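Local coordinates for protein short chain dehydrogenase (Salmonella typhi, PDB 3G1T) that is a short-chain dehydrogenase with a Rossmann fold, and so probably carries out NAD(P)-dependent oxidation or reduction, at residues Thr211-Pro214 and Gln215-Lys218. Numbering follows the deposited sequence.
Sequences TEDP and QKLK
The carboxylate of Asp-213 meets the N-H of Gln-215 over one face. Asp-213 OD1 takes this hydrogen bond from Gln-215 N at 2.9 Å, with the donor well above the carboxylate plane. The CB of Gln-215 also lies close to OD1. CG of Lys-216 lies over the same face, near OD2. The lysine chain then bends, and Lys-216 NZ, beyond Asp-213 OD2 and slightly off the plane, forms a weak, long salt bridge with it (3.5 Å). With chi1 at -176°, CG of Asp-213 lies beside its own carbonyl carbon, which turns the carboxylate to the start of the 3-10 turn and makes an Asx turn there. The side chains of Glu-212 and Leu-217 cross at about a right angle. Both methyls of Leu-217 lie against one face of the Glu-212 carboxylate: Leu-217 CD1 is 3.5 Å from Glu-212 OE1, and Leu-217 CD2 is 3.9 Å from Glu-212 OE2. OE1 is also in a salt bridge with Arg-205, its main polar partner. The backbone closes the turn with two i to i+3 bonds. Lys-216 N donates to Asp-213 O (3.1 Å), and Leu-217 N donates to Pro-214 O. Arg-201 also bonds to Pro-214 O and to Leu-217 O, so it ties the turn to the chain just before helix 203-208. The whole contact is a surface turn in the loop between helix 203-208 and helix 224-231, beyond strand 190-196 of the parallel sheet.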
ATOM      1  N   THR A 211     -22.778  14.864  -5.425  1.00 16.31           N
ATOM      2  CA  THR A 211     -23.278  16.226  -5.709  1.00 15.53           C
ATOM      3  C   THR A 211     -22.684  16.832  -6.970  1.00 14.08           C
ATOM      4  O   THR A 211     -23.307  17.704  -7.580  1.00 14.58           O
ATOM      5  CB  THR A 211     -23.078  17.204  -4.490  1.00 15.43           C
ATOM      6  OG1 THR A 211     -21.692  17.284  -4.146  1.00 22.31           O
ATOM      7  CG2 THR A 211     -23.862  16.688  -3.226  1.00 22.19           C
ATOM      8  N   GLU A 212     -21.489  16.387  -7.370  1.00 14.41           N
ATOM      9  CA  GLU A 212     -20.740  17.070  -8.419  1.00 15.65           C
ATOM     10  C   GLU A 212     -21.466  16.944  -9.793  1.00 15.61           C
ATOM     11  O   GLU A 212     -22.110  15.939 -10.110  1.00 16.82           O
ATOM     12  CB  GLU A 212     -19.354  16.438  -8.533  1.00 16.05           C
ATOM     13  CG  GLU A 212     -18.584  16.696  -9.729  1.00 19.03           C
ATOM     14  CD  GLU A 212     -17.192  16.013  -9.566  1.00 17.76           C
ATOM     15  OE1 GLU A 212     -17.077  14.775  -9.818  1.00 18.41           O
ATOM     16  OE2 GLU A 212     -16.268  16.742  -9.120  1.00 20.85           O
ATOM     17  N   ASP A 213     -21.333  17.960 -10.596  1.00 13.58           N
ATOM     18  CA  ASP A 213     -21.930  17.897 -11.910  1.00 14.01           C
ATOM     19  C   ASP A 213     -20.963  17.250 -12.845  1.00 17.29           C
ATOM     20  O   ASP A 213     -19.966  17.903 -13.165  1.00 17.57           O
ATOM     21  CB  ASP A 213     -22.168  19.265 -12.432  1.00 14.95           C
ATOM     22  CG  ASP A 213     -22.879  19.251 -13.777  1.00 17.97           C
ATOM     23  OD1 ASP A 213     -23.057  18.182 -14.404  1.00 16.52           O
ATOM     24  OD2 ASP A 213     -23.257  20.340 -14.219  1.00 17.08           O
ATOM     25  N   PRO A 214     -21.249  15.993 -13.292  1.00 17.62           N
ATOM     26  CA  PRO A 214     -20.246  15.261 -14.099  1.00 17.20           C
ATOM     27  C   PRO A 214     -20.069  15.887 -15.460  1.00 17.84           C
ATOM     28  O   PRO A 214     -19.107  15.582 -16.178  1.00 18.57           O
ATOM     29  CB  PRO A 214     -20.826  13.852 -14.255  1.00 17.60           C
ATOM     30  CG  PRO A 214     -22.282  13.952 -13.808  1.00 20.33           C
ATOM     31  CD  PRO A 214     -22.426  15.176 -12.951  1.00 17.81           C
ATOM     32  N   GLN A 215     -21.005  16.772 -15.841  1.00 16.63           N
ATOM     33  CA  GLN A 215     -20.927  17.367 -17.154  1.00 14.83           C
ATOM     34  C   GLN A 215     -19.933  18.495 -17.242  1.00 16.60           C
ATOM     35  O   GLN A 215     -19.645  18.981 -18.398  1.00 16.44           O
ATOM     36  CB  GLN A 215     -22.361  17.818 -17.592  1.00 15.18           C
ATOM     37  CG  GLN A 215     -23.293  16.636 -17.796  1.00 17.58           C
ATOM     38  CD  GLN A 215     -23.027  15.822 -19.067  1.00 13.57           C
ATOM     39  OE1 GLN A 215     -22.641  16.359 -20.142  1.00 17.58           O
ATOM     40  NE2 GLN A 215     -23.242  14.515 -18.963  1.00 16.67           N
ATOM     41  N   LYS A 216     -19.399  18.893 -16.056  1.00 17.44           N
ATOM     42  CA  LYS A 216     -18.330  19.851 -15.972  1.00 18.46           C
ATOM     43  C   LYS A 216     -16.953  19.163 -15.949  1.00 19.70           C
ATOM     44  O   LYS A 216     -15.926  19.839 -15.963  1.00 24.22           O
ATOM     45  CB  LYS A 216     -18.485  20.772 -14.790  1.00 21.27           C
ATOM     46  CG  LYS A 216     -19.837  21.521 -14.899  1.00 42.32           C
ATOM     47  CD  LYS A 216     -19.688  23.024 -14.737  1.00 27.73           C
ATOM     48  CE  LYS A 216     -21.009  23.776 -14.922  1.00 42.94           C
ATOM     49  NZ  LYS A 216     -21.932  23.523 -13.783  1.00 31.76           N
ATOM     50  N   LEU A 217     -16.954  17.844 -15.949  1.00 15.50           N
ATOM     51  CA  LEU A 217     -15.694  17.080 -15.966  1.00 16.42           C
ATOM     52  C   LEU A 217     -15.252  16.707 -17.400  1.00 18.74           C
ATOM     53  O   LEU A 217     -16.072  16.528 -18.312  1.00 19.04           O
ATOM     54  CB  LEU A 217     -15.909  15.814 -15.167  1.00 16.51           C
ATOM     55  CG  LEU A 217     -16.186  15.895 -13.647  1.00 10.87           C
ATOM     56  CD1 LEU A 217     -16.415  14.450 -13.199  1.00 16.10           C
ATOM     57  CD2 LEU A 217     -15.079  16.598 -12.855  1.00 17.57           C
ATOM     58  N   LYS A 218     -13.940  16.546 -17.603  1.00 19.42           N
ATOM     59  CA  LYS A 218     -13.432  15.942 -18.815  1.00 18.11           C
ATOM     60  C   LYS A 218     -13.925  14.491 -18.885  1.00 15.89           C
ATOM     61  O   LYS A 218     -14.088  13.845 -17.845  1.00 15.43           O
ATOM     62  CB  LYS A 218     -11.865  15.962 -18.782  1.00 21.15           C
ATOM     63  CG  LYS A 218     -11.248  17.422 -18.741  1.00 25.78           C
ATOM     64  CD  LYS A 218     -11.543  18.208 -20.010  1.00 27.62           C
ATOM     65  CE  LYS A 218     -10.649  19.505 -20.170  1.00 28.39           C
ATOM     66  NZ  LYS A 218      -9.275  19.345 -19.668  1.00 32.40           N
TER